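Long-range contacts in putative cytosine/guanine deaminase (Unidentified, PDB 2PAJ), which catalyses the hydrolytic deamination of 2-amino-4-hydroxypteridines such as isoxanthopterin to the 2,4-dihydroxy products, using a zinc ion: residues N74-K85 with F115-L126; V304-G312 with A343-T353. All blocks are in the same frame, centred on the assembly; numbering follows the deposited sequence.

Strand 67-73 comes first along the chain and runs into 74-85, at the end of that strand, which packs against helix 112-127; contact 1 thus closes a loop of 29 intervening residues. Contact 2 opens only after this, when strand 303-306 and the short helix 308-312 reach 343-353, closing a second loop of 30 residues that carries strand 331-333. The two loops lie in series, neither crossing nor enclosing the other. Early and late parts of the barrel nevertheless meet: Thr-75 and His-76 pack against Ala-305, while Glu-125 and Leu-126 touch Asp-345 and Met-346. Contact 1 holds two zinc ligands, and contact 2 reaches a third, Asp-336, through the hydroxyl of Ser-310, which also bonds to Ser-340.

Contact 1: N74-K85 with F115-L126; sequences NTHHHLFQSLLK and FRLAARIGLIEL. With ZN (zinc ion), chain B.
Leu-83 lies across Ala-118, whose small methyl leaves room for a loop side chain close to the helix. From the CB of Leu-83, which sits 4.1 Å from the CB of Ala-118, the chain turns with CG anti to its own carbonyl carbon (chi1 -77°), which lays its branches over the Ala-118 methyl. CG of Leu-83 rests 3.6 Å from CB of Ala-118, and CD1 shares that methyl. The other branch reaches along the helix to its flank: CD2 of Leu-83 meets CD1 of Ile-121 at 3.6 Å and also touches CD2 of Leu-117, crossing both side chains at about a right angle.

One turn on, Gly-122 offers a bare backbone. CD1 of Leu-79 lies 3.6 Å from CA of Gly-122, in space that a CB there would take, and the same methyl lies over one face of the His-77 imidazole, toward its rim. At the edge of that ring CD2 of Leu-126 approaches CD2 of His-77 in plane. Water 1, also in the ring plane, joins His-77 NE2 to the carbonyl of Gly-122, to which it donates; ND1 of His-77 accepts from the backbone N of His-78.

At the more open end of the contact, Lys-85 bends back so that NZ donates to the syn lone pair of Glu-125 OE2 at 2.8 Å. A second water links Ser-82 OG to this carboxylate, its bond to Glu-125 OE2 being weak.

The helix thus backs the His-X-His motif of the amidohydrolase superfamily, just past barrel strand 67-73: His-76 and His-78 turn the other way and bind zinc through NE2, with His-248 and Asp-336 as further ligands and His-285 also part of the metal site, while the intervening His-77 faces the helix.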
loop_
_atom_site.group_PDB
_atom_site.type_symbol
_atom_site.label_atom_id
_atom_site.label_comp_id
_atom_site.label_asym_id
_atom_site.label_seq_id
_atom_site.Cartn_x
_atom_site.Cartn_y
_atom_site.Cartn_z
ATOM N N ASN A 74 0.354 -1.703 1.824
ATOM C CA ASN A 74 0.809 -0.401 1.361
ATOM C C ASN A 74 -0.425 0.452 1.103
ATOM O O ASN A 74 -1.268 0.085 0.300
ATOM C CB ASN A 74 1.623 -0.565 0.076
ATOM C CG ASN A 74 1.969 0.756 -0.567
ATOM O OD1 ASN A 74 2.791 1.509 -0.056
ATOM N ND2 ASN A 74 1.332 1.050 -1.697
ATOM N N THR A 75 -0.525 1.589 1.784
ATOM C CA THR A 75 -1.680 2.460 1.641
ATOM C C THR A 75 -1.519 3.710 0.777
ATOM O O THR A 75 -2.405 4.560 0.765
ATOM C CB THR A 75 -2.213 2.893 3.012
ATOM O OG1 THR A 75 -1.223 3.658 3.704
ATOM C CG2 THR A 75 -2.562 1.684 3.834
ATOM N N HIS A 76 -0.406 3.828 0.057
ATOM C CA HIS A 76 -0.180 4.969 -0.830
ATOM C C HIS A 76 0.958 4.688 -1.810
ATOM O O HIS A 76 2.000 4.182 -1.420
ATOM C CB HIS A 76 0.107 6.233 -0.026
ATOM C CG HIS A 76 0.210 7.463 -0.872
ATOM N ND1 HIS A 76 -0.838 7.935 -1.627
ATOM C CD2 HIS A 76 1.256 8.280 -1.129
ATOM C CE1 HIS A 76 -0.441 8.988 -2.318
ATOM N NE2 HIS A 76 0.827 9.218 -2.035
ATOM N N HIS A 77 0.746 5.032 -3.081
ATOM C CA HIS A 77 1.721 4.765 -4.138
ATOM C C HIS A 77 1.408 5.551 -5.414
ATOM O O HIS A 77 0.370 6.190 -5.520
ATOM C CB HIS A 77 1.679 3.273 -4.476
ATOM C CG HIS A 77 2.973 2.718 -4.987
ATOM N ND1 HIS A 77 3.870 3.460 -5.727
ATOM C CD2 HIS A 77 3.501 1.472 -4.899
ATOM C CE1 HIS A 77 4.890 2.695 -6.074
ATOM N NE2 HIS A 77 4.689 1.485 -5.585
ATOM N N HIS A 78 2.323 5.490 -6.377
ATOM C CA HIS A 78 2.172 6.131 -7.685
ATOM C C HIS A 78 2.943 5.249 -8.668
ATOM O O HIS A 78 3.950 5.669 -9.223
ATOM C CB HIS A 78 2.766 7.545 -7.694
ATOM C CG HIS A 78 2.147 8.474 -6.698
ATOM N ND1 HIS A 78 0.791 8.704 -6.634
ATOM C CD2 HIS A 78 2.704 9.232 -5.725
ATOM C CE1 HIS A 78 0.536 9.561 -5.662
ATOM N NE2 HIS A 78 1.679 9.896 -5.093
ATOM N N LEU A 79 2.453 4.031 -8.878
ATOM C CA LEU A 79 3.105 3.048 -9.745
ATOM C C LEU A 79 3.631 3.464 -11.116
ATOM O O LEU A 79 4.552 2.834 -11.628
ATOM C CB LEU A 79 2.210 1.808 -9.936
ATOM C CG LEU A 79 2.239 0.593 -8.987
ATOM C CD1 LEU A 79 3.657 0.327 -8.508
ATOM C CD2 LEU A 79 1.337 0.832 -7.808
ATOM N N PHE A 80 3.072 4.497 -11.734
ATOM C CA PHE A 80 3.578 4.861 -13.053
ATOM C C PHE A 80 4.995 5.392 -12.917
ATOM O O PHE A 80 5.827 5.216 -13.817
ATOM C CB PHE A 80 2.653 5.872 -13.743
ATOM C CG PHE A 80 2.809 7.295 -13.274
ATOM C CD1 PHE A 80 3.695 8.159 -13.915
ATOM C CD2 PHE A 80 2.013 7.791 -12.250
ATOM C CE1 PHE A 80 3.780 9.492 -13.551
ATOM C CE2 PHE A 80 2.086 9.124 -11.872
ATOM C CZ PHE A 80 2.975 9.985 -12.528
ATOM N N GLN A 81 5.263 5.999 -11.762
ATOM C CA GLN A 81 6.564 6.568 -11.445
ATOM C C GLN A 81 7.680 5.535 -11.365
ATOM O O GLN A 81 8.848 5.887 -11.280
ATOM C CB GLN A 81 6.464 7.339 -10.133
ATOM C CG GLN A 81 5.962 8.741 -10.322
ATOM C CD GLN A 81 5.381 9.336 -9.071
ATOM O OE1 GLN A 81 5.960 9.240 -7.987
ATOM N NE2 GLN A 81 4.223 9.970 -9.212
ATOM N N SER A 82 7.318 4.259 -11.403
ATOM C CA SER A 82 8.304 3.198 -11.334
ATOM C C SER A 82 9.243 3.198 -12.530
ATOM O O SER A 82 10.218 2.446 -12.574
ATOM C CB SER A 82 7.604 1.850 -11.205
ATOM O OG SER A 82 6.959 1.760 -9.947
ATOM N N LEU A 83 8.941 4.044 -13.507
ATOM C CA LEU A 83 9.779 4.169 -14.695
ATOM C C LEU A 83 10.319 5.582 -14.737
ATOM O O LEU A 83 10.904 6.004 -15.725
ATOM C CB LEU A 83 8.992 3.881 -15.974
ATOM C CG LEU A 83 8.675 2.425 -16.338
ATOM C CD1 LEU A 83 7.822 2.434 -17.587
ATOM C CD2 LEU A 83 9.945 1.611 -16.570
ATOM N N LEU A 84 10.111 6.298 -13.637
ATOM C CA LEU A 84 10.561 7.675 -13.477
ATOM C C LEU A 84 11.316 7.788 -12.153
ATOM O O LEU A 84 11.356 8.856 -11.538
ATOM C CB LEU A 84 9.359 8.624 -13.461
ATOM C CG LEU A 84 8.356 8.563 -14.620
ATOM C CD1 LEU A 84 7.154 9.425 -14.290
ATOM C CD2 LEU A 84 9.014 9.029 -15.915
ATOM N N LYS A 85 11.900 6.669 -11.729
ATOM C CA LYS A 85 12.660 6.578 -10.484
ATOM C C LYS A 85 13.584 7.770 -10.240
ATOM O O LYS A 85 13.468 8.473 -9.225
ATOM C CB LYS A 85 13.483 5.284 -10.470
ATOM C CG LYS A 85 12.644 4.005 -10.400
ATOM C CD LYS A 85 13.134 3.106 -9.275
ATOM C CE LYS A 85 12.113 2.052 -8.891
ATOM N NZ LYS A 85 12.152 0.862 -9.762
ATOM N N PHE A 115 2.872 2.084 -19.391
ATOM C CA PHE A 115 2.131 2.135 -18.136
ATOM C C PHE A 115 2.136 0.753 -17.503
ATOM O O PHE A 115 2.351 0.597 -16.304
ATOM C CB PHE A 115 0.685 2.557 -18.379
ATOM C CG PHE A 115 -0.097 2.793 -17.112
ATOM C CD1 PHE A 115 0.062 3.969 -16.392
ATOM C CD2 PHE A 115 -0.973 1.836 -16.631
ATOM C CE1 PHE A 115 -0.627 4.193 -15.223
ATOM C CE2 PHE A 115 -1.674 2.045 -15.455
ATOM C CZ PHE A 115 -1.502 3.229 -14.747
ATOM N N ARG A 116 1.904 -0.250 -18.335
ATOM C CA ARG A 116 1.861 -1.640 -17.895
ATOM C C ARG A 116 3.180 -2.121 -17.279
ATOM O O ARG A 116 3.183 -2.879 -16.306
ATOM C CB ARG A 116 1.494 -2.510 -19.094
ATOM C CG ARG A 116 1.155 -3.930 -18.762
ATOM C CD ARG A 116 0.019 -4.351 -19.649
ATOM N NE ARG A 116 -0.999 -5.070 -18.902
ATOM C CZ ARG A 116 -2.271 -5.143 -19.272
ATOM N NH1 ARG A 116 -2.677 -4.532 -20.386
ATOM N NH2 ARG A 116 -3.136 -5.829 -18.533
ATOM N N LEU A 117 4.290 -1.679 -17.863
ATOM C CA LEU A 117 5.613 -2.048 -17.399
ATOM C C LEU A 117 5.916 -1.428 -16.040
ATOM O O LEU A 117 6.377 -2.113 -15.131
ATOM C CB LEU A 117 6.665 -1.591 -18.403
ATOM C CG LEU A 117 8.097 -2.040 -18.118
ATOM C CD1 LEU A 117 8.237 -3.549 -18.350
ATOM C CD2 LEU A 117 9.038 -1.269 -19.023
ATOM N N ALA A 118 5.655 -0.131 -15.908
ATOM C CA ALA A 118 5.897 0.580 -14.660
ATOM C C ALA A 118 5.138 -0.065 -13.506
ATOM O O ALA A 118 5.669 -0.234 -12.407
ATOM C CB ALA A 118 5.479 2.035 -14.803
ATOM N N ALA A 119 3.886 -0.420 -13.771
ATOM C CA ALA A 119 3.024 -1.038 -12.781
ATOM C C ALA A 119 3.575 -2.388 -12.404
ATOM O O ALA A 119 3.660 -2.719 -11.220
ATOM C CB ALA A 119 1.622 -1.191 -13.337
ATOM N N ARG A 120 3.955 -3.174 -13.407
ATOM C CA ARG A 120 4.497 -4.495 -13.135
ATOM C C ARG A 120 5.740 -4.377 -12.256
ATOM O O ARG A 120 5.828 -5.011 -11.210
ATOM C CB ARG A 120 4.817 -5.227 -14.442
ATOM C CG ARG A 120 5.148 -6.704 -14.246
ATOM C CD ARG A 120 4.997 -7.469 -15.555
ATOM N NE ARG A 120 5.502 -8.845 -15.496
ATOM C CZ ARG A 120 5.024 -9.794 -14.696
ATOM N NH1 ARG A 120 4.020 -9.526 -13.875
ATOM N NH2 ARG A 120 5.552 -11.010 -14.714
ATOM N N ILE A 121 6.689 -3.551 -12.680
ATOM C CA ILE A 121 7.915 -3.338 -11.923
ATOM C C ILE A 121 7.656 -3.017 -10.448
ATOM O O ILE A 121 8.067 -3.761 -9.563
ATOM C CB ILE A 121 8.746 -2.193 -12.524
ATOM C CG1 ILE A 121 9.345 -2.633 -13.863
ATOM C CG2 ILE A 121 9.838 -1.800 -11.557
ATOM C CD1 ILE A 121 9.889 -1.485 -14.734
ATOM N N GLY A 122 6.978 -1.909 -10.183
ATOM C CA GLY A 122 6.711 -1.522 -8.804
ATOM C C GLY A 122 5.931 -2.546 -8.009
ATOM O O GLY A 122 6.092 -2.666 -6.796
ATOM N N LEU A 123 5.066 -3.272 -8.701
ATOM C CA LEU A 123 4.235 -4.290 -8.074
ATOM C C LEU A 123 5.135 -5.472 -7.695
ATOM O O LEU A 123 5.028 -6.019 -6.599
ATOM C CB LEU A 123 3.153 -4.731 -9.065
ATOM C CG LEU A 123 1.680 -4.807 -8.659
ATOM C CD1 LEU A 123 1.263 -3.558 -7.899
ATOM C CD2 LEU A 123 0.848 -4.991 -9.922
ATOM N N ILE A 124 6.028 -5.848 -8.605
ATOM C CA ILE A 124 6.944 -6.950 -8.366
ATOM C C ILE A 124 7.888 -6.659 -7.197
ATOM O O ILE A 124 8.095 -7.513 -6.334
ATOM C CB ILE A 124 7.833 -7.245 -9.597
ATOM C CG1 ILE A 124 6.990 -7.651 -10.810
ATOM C CG2 ILE A 124 8.791 -8.354 -9.260
ATOM C CD1 ILE A 124 6.232 -8.941 -10.638
ATOM N N GLU A 125 8.477 -5.469 -7.166
ATOM C CA GLU A 125 9.402 -5.184 -6.091
ATOM C C GLU A 125 8.682 -5.042 -4.770
ATOM O O GLU A 125 9.273 -5.190 -3.702
ATOM C CB GLU A 125 10.281 -3.961 -6.404
ATOM C CG GLU A 125 9.604 -2.708 -6.895
ATOM C CD GLU A 125 10.621 -1.596 -7.233
ATOM O OE1 GLU A 125 11.444 -1.272 -6.348
ATOM O OE2 GLU A 125 10.599 -1.033 -8.366
ATOM N N LEU A 126 7.382 -4.818 -4.848
ATOM C CA LEU A 126 6.566 -4.678 -3.649
ATOM C C LEU A 126 6.211 -6.059 -3.115
ATOM O O LEU A 126 6.135 -6.268 -1.910
ATOM C CB LEU A 126 5.301 -3.896 -3.996
ATOM C CG LEU A 126 4.652 -2.949 -3.000
ATOM C CD1 LEU A 126 5.677 -2.259 -2.137
ATOM C CD2 LEU A 126 3.859 -1.942 -3.793
HETATM ZN ZN ZN B . 2.158 10.645 -3.241
HETATM O O HOH W 1 6.801 -0.362 -5.743
HETATM O O HOH W 2 8.265 0.888 -7.599
#

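Contact 2: V304-G312 with A343-T353; sequences VAHCPQSNG and AADMISEVHMT
Pro-308 and the neighbouring Gln-309 form the closely packed part of the contact, against helix 346-359. CB of Pro-308 lies 3.6 Å from CG of Met-352, and its CG is 3.5 Å from OG1 of Thr-353; the aliphatic part of Gln-309 passes Met-352, CG to CB 3.9 Å. Within its own segment, CD of Pro-308 sits over the centre of the His-306 ring, while CG2 of Thr-353 meets that ring at its edge, in plane, 3.7 Å from ND1. With CG anti to the backbone N (chi1 -177°), His-306 brings its imidazole to this threonine. Proline suits the first turn of helix 308-312, where no backbone N-H is needed, and next to it Gln-309 N makes a weak hydrogen bond to OE2 of the buried Glu-349. A carboxylate at the amino end of a helix is likely to be stabilised by the helix dipole.

In the TIM barrel of this family, strand 303-306 leads into helix 308-312, and helix 346-359 comes later in the chain, after strand 331-333. The two helix segments meet at 74°, their axes 9.6 Å apart.

Toward solvent the fit is looser: the end of Met-352 leads away, and Ala-343 makes a thin contact. Beyond Ala-343, Asp-345 N-caps the long helix, its OD1 taking the N-H of Ser-348 at 2.8 Å and its OD2 the hydroxyl of the same serine.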
loop_
_atom_site.group_PDB
_atom_site.type_symbol
_atom_site.label_atom_id
_atom_site.label_comp_id
_atom_site.label_asym_id
_atom_site.label_seq_id
_atom_site.Cartn_x
_atom_site.Cartn_y
_atom_site.Cartn_z
ATOM N N VAL A 304 -3.934 8.423 8.228
ATOM C CA VAL A 304 -2.830 9.004 7.478
ATOM C C VAL A 304 -2.027 7.874 6.850
ATOM O O VAL A 304 -2.005 6.764 7.363
ATOM C CB VAL A 304 -1.874 9.838 8.391
ATOM C CG1 VAL A 304 -2.640 10.946 9.106
ATOM C CG2 VAL A 304 -1.193 8.931 9.398
ATOM N N ALA A 305 -1.400 8.166 5.719
ATOM C CA ALA A 305 -0.556 7.212 5.013
ATOM C C ALA A 305 0.826 7.815 5.181
ATOM O O ALA A 305 1.205 8.756 4.473
ATOM C CB ALA A 305 -0.928 7.137 3.539
ATOM N N HIS A 306 1.566 7.278 6.143
ATOM C CA HIS A 306 2.903 7.758 6.453
ATOM C C HIS A 306 3.937 7.275 5.445
ATOM O O HIS A 306 4.085 6.081 5.231
ATOM C CB HIS A 306 3.282 7.293 7.850
ATOM C CG HIS A 306 4.609 7.787 8.308
ATOM N ND1 HIS A 306 5.499 6.987 8.986
ATOM C CD2 HIS A 306 5.205 8.994 8.174
ATOM C CE1 HIS A 306 6.592 7.681 9.248
ATOM N NE2 HIS A 306 6.439 8.900 8.765
ATOM N N CYS A 307 4.651 8.215 4.834
ATOM C CA CYS A 307 5.684 7.891 3.845
ATOM C C CYS A 307 6.996 8.624 4.147
ATOM O O CYS A 307 7.279 9.661 3.551
ATOM C CB CYS A 307 5.203 8.258 2.428
ATOM S SG CYS A 307 3.645 7.475 1.907
ATOM N N PRO A 308 7.815 8.077 5.063
ATOM C CA PRO A 308 9.096 8.669 5.454
ATOM C C PRO A 308 10.143 8.915 4.352
ATOM O O PRO A 308 10.579 10.049 4.168
ATOM C CB PRO A 308 9.580 7.727 6.557
ATOM C CG PRO A 308 8.940 6.432 6.207
ATOM C CD PRO A 308 7.561 6.841 5.822
ATOM N N GLN A 309 10.552 7.874 3.630
ATOM C CA GLN A 309 11.553 8.026 2.567
ATOM C C GLN A 309 11.180 9.080 1.528
ATOM O O GLN A 309 12.036 9.780 0.999
ATOM C CB GLN A 309 11.786 6.697 1.857
ATOM C CG GLN A 309 12.473 5.660 2.708
ATOM C CD GLN A 309 12.594 4.330 2.004
ATOM O OE1 GLN A 309 11.589 3.694 1.687
ATOM N NE2 GLN A 309 13.822 3.896 1.758
ATOM N N SER A 310 9.893 9.180 1.233
ATOM C CA SER A 310 9.412 10.148 0.265
ATOM C C SER A 310 9.319 11.525 0.923
ATOM O O SER A 310 9.792 12.520 0.377
ATOM C CB SER A 310 8.048 9.712 -0.246
ATOM O OG SER A 310 7.695 10.425 -1.425
ATOM N N ASN A 311 8.711 11.574 2.106
ATOM C CA ASN A 311 8.556 12.829 2.838
ATOM C C ASN A 311 9.886 13.500 3.160
ATOM O O ASN A 311 9.920 14.670 3.546
ATOM C CB ASN A 311 7.756 12.607 4.132
ATOM C CG ASN A 311 6.300 12.258 3.867
ATOM O OD1 ASN A 311 5.742 12.583 2.811
ATOM N ND2 ASN A 311 5.668 11.601 4.838
ATOM N N GLY A 312 10.981 12.763 3.010
ATOM C CA GLY A 312 12.279 13.347 3.277
ATOM C C GLY A 312 12.619 14.331 2.173
ATOM O O GLY A 312 13.110 15.434 2.431
ATOM N N ALA A 343 13.514 3.821 -3.237
ATOM C CA ALA A 343 13.431 2.536 -2.550
ATOM C C ALA A 343 11.969 2.251 -2.227
ATOM O O ALA A 343 11.565 2.202 -1.065
ATOM C CB ALA A 343 14.261 2.579 -1.275
ATOM N N ALA A 344 11.184 2.053 -3.280
ATOM C CA ALA A 344 9.753 1.817 -3.155
ATOM C C ALA A 344 9.333 0.386 -2.800
ATOM O O ALA A 344 8.704 -0.311 -3.600
ATOM C CB ALA A 344 9.059 2.269 -4.435
ATOM N N ASP A 345 9.696 -0.046 -1.598
ATOM C CA ASP A 345 9.324 -1.367 -1.106
ATOM C C ASP A 345 9.007 -1.188 0.368
ATOM O O ASP A 345 9.564 -0.308 1.027
ATOM C CB ASP A 345 10.445 -2.396 -1.342
ATOM C CG ASP A 345 11.753 -2.032 -0.655
ATOM O OD1 ASP A 345 11.975 -2.487 0.489
ATOM O OD2 ASP A 345 12.561 -1.294 -1.265
ATOM N N MET A 346 8.087 -2.000 0.871
ATOM C CA MET A 346 7.662 -1.881 2.252
ATOM C C MET A 346 8.723 -2.156 3.305
ATOM O O MET A 346 8.586 -1.724 4.446
ATOM C CB MET A 346 6.418 -2.743 2.500
ATOM C CG MET A 346 5.092 -2.087 2.073
ATOM S SD MET A 346 4.738 -0.483 2.856
ATOM C CE MET A 346 4.343 -0.972 4.481
ATOM N N ILE A 347 9.787 -2.856 2.946
ATOM C CA ILE A 347 10.825 -3.115 3.930
ATOM C C ILE A 347 11.709 -1.881 4.139
ATOM O O ILE A 347 11.973 -1.490 5.277
ATOM C CB ILE A 347 11.632 -4.363 3.534
ATOM C CG1 ILE A 347 10.882 -5.597 4.044
ATOM C CG2 ILE A 347 13.029 -4.318 4.112
ATOM C CD1 ILE A 347 11.255 -6.870 3.366
ATOM N N SER A 348 12.136 -1.251 3.048
ATOM C CA SER A 348 12.944 -0.046 3.143
ATOM C C SER A 348 12.159 1.005 3.915
ATOM O O SER A 348 12.720 1.728 4.744
ATOM C CB SER A 348 13.256 0.500 1.754
ATOM O OG SER A 348 13.910 -0.471 0.958
ATOM N N GLU A 349 10.858 1.078 3.631
ATOM C CA GLU A 349 9.956 2.036 4.260
ATOM C C GLU A 349 9.766 1.802 5.740
ATOM O O GLU A 349 9.821 2.728 6.546
ATOM C CB GLU A 349 8.594 2.013 3.556
ATOM C CG GLU A 349 8.468 3.019 2.422
ATOM C CD GLU A 349 8.472 4.457 2.924
ATOM O OE1 GLU A 349 7.772 4.744 3.919
ATOM O OE2 GLU A 349 9.152 5.308 2.326
ATOM N N VAL A 350 9.535 0.552 6.092
ATOM C CA VAL A 350 9.338 0.171 7.478
ATOM C C VAL A 350 10.625 0.408 8.283
ATOM O O VAL A 350 10.589 0.792 9.454
ATOM C CB VAL A 350 8.878 -1.304 7.525
ATOM C CG1 VAL A 350 9.303 -1.982 8.798
ATOM C CG2 VAL A 350 7.369 -1.346 7.377
ATOM N N HIS A 351 11.765 0.211 7.633
ATOM C CA HIS A 351 13.053 0.414 8.272
ATOM C C HIS A 351 13.262 1.884 8.609
ATOM O O HIS A 351 13.746 2.233 9.687
ATOM C CB HIS A 351 14.158 -0.047 7.341
ATOM C CG HIS A 351 15.512 -0.051 7.973
ATOM N ND1 HIS A 351 16.662 0.222 7.269
ATOM C CD2 HIS A 351 15.904 -0.341 9.235
ATOM C CE1 HIS A 351 17.705 0.098 8.065
ATOM N NE2 HIS A 351 17.274 -0.245 9.264
ATOM N N MET A 352 12.906 2.741 7.664
ATOM C CA MET A 352 13.042 4.177 7.831
ATOM C C MET A 352 12.061 4.687 8.885
ATOM O O MET A 352 12.369 5.608 9.644
ATOM C CB MET A 352 12.787 4.875 6.490
ATOM C CG MET A 352 12.973 6.394 6.505
ATOM S SD MET A 352 14.674 6.950 6.700
ATOM C CE MET A 352 14.666 7.499 8.389
ATOM N N THR A 353 10.879 4.080 8.923
ATOM C CA THR A 353 9.843 4.453 9.873
ATOM C C THR A 353 10.326 4.189 11.290
ATOM O O THR A 353 10.227 5.049 12.166
ATOM C CB THR A 353 8.577 3.635 9.630
ATOM O OG1 THR A 353 8.246 3.681 8.245
ATOM C CG2 THR A 353 7.420 4.193 10.430
#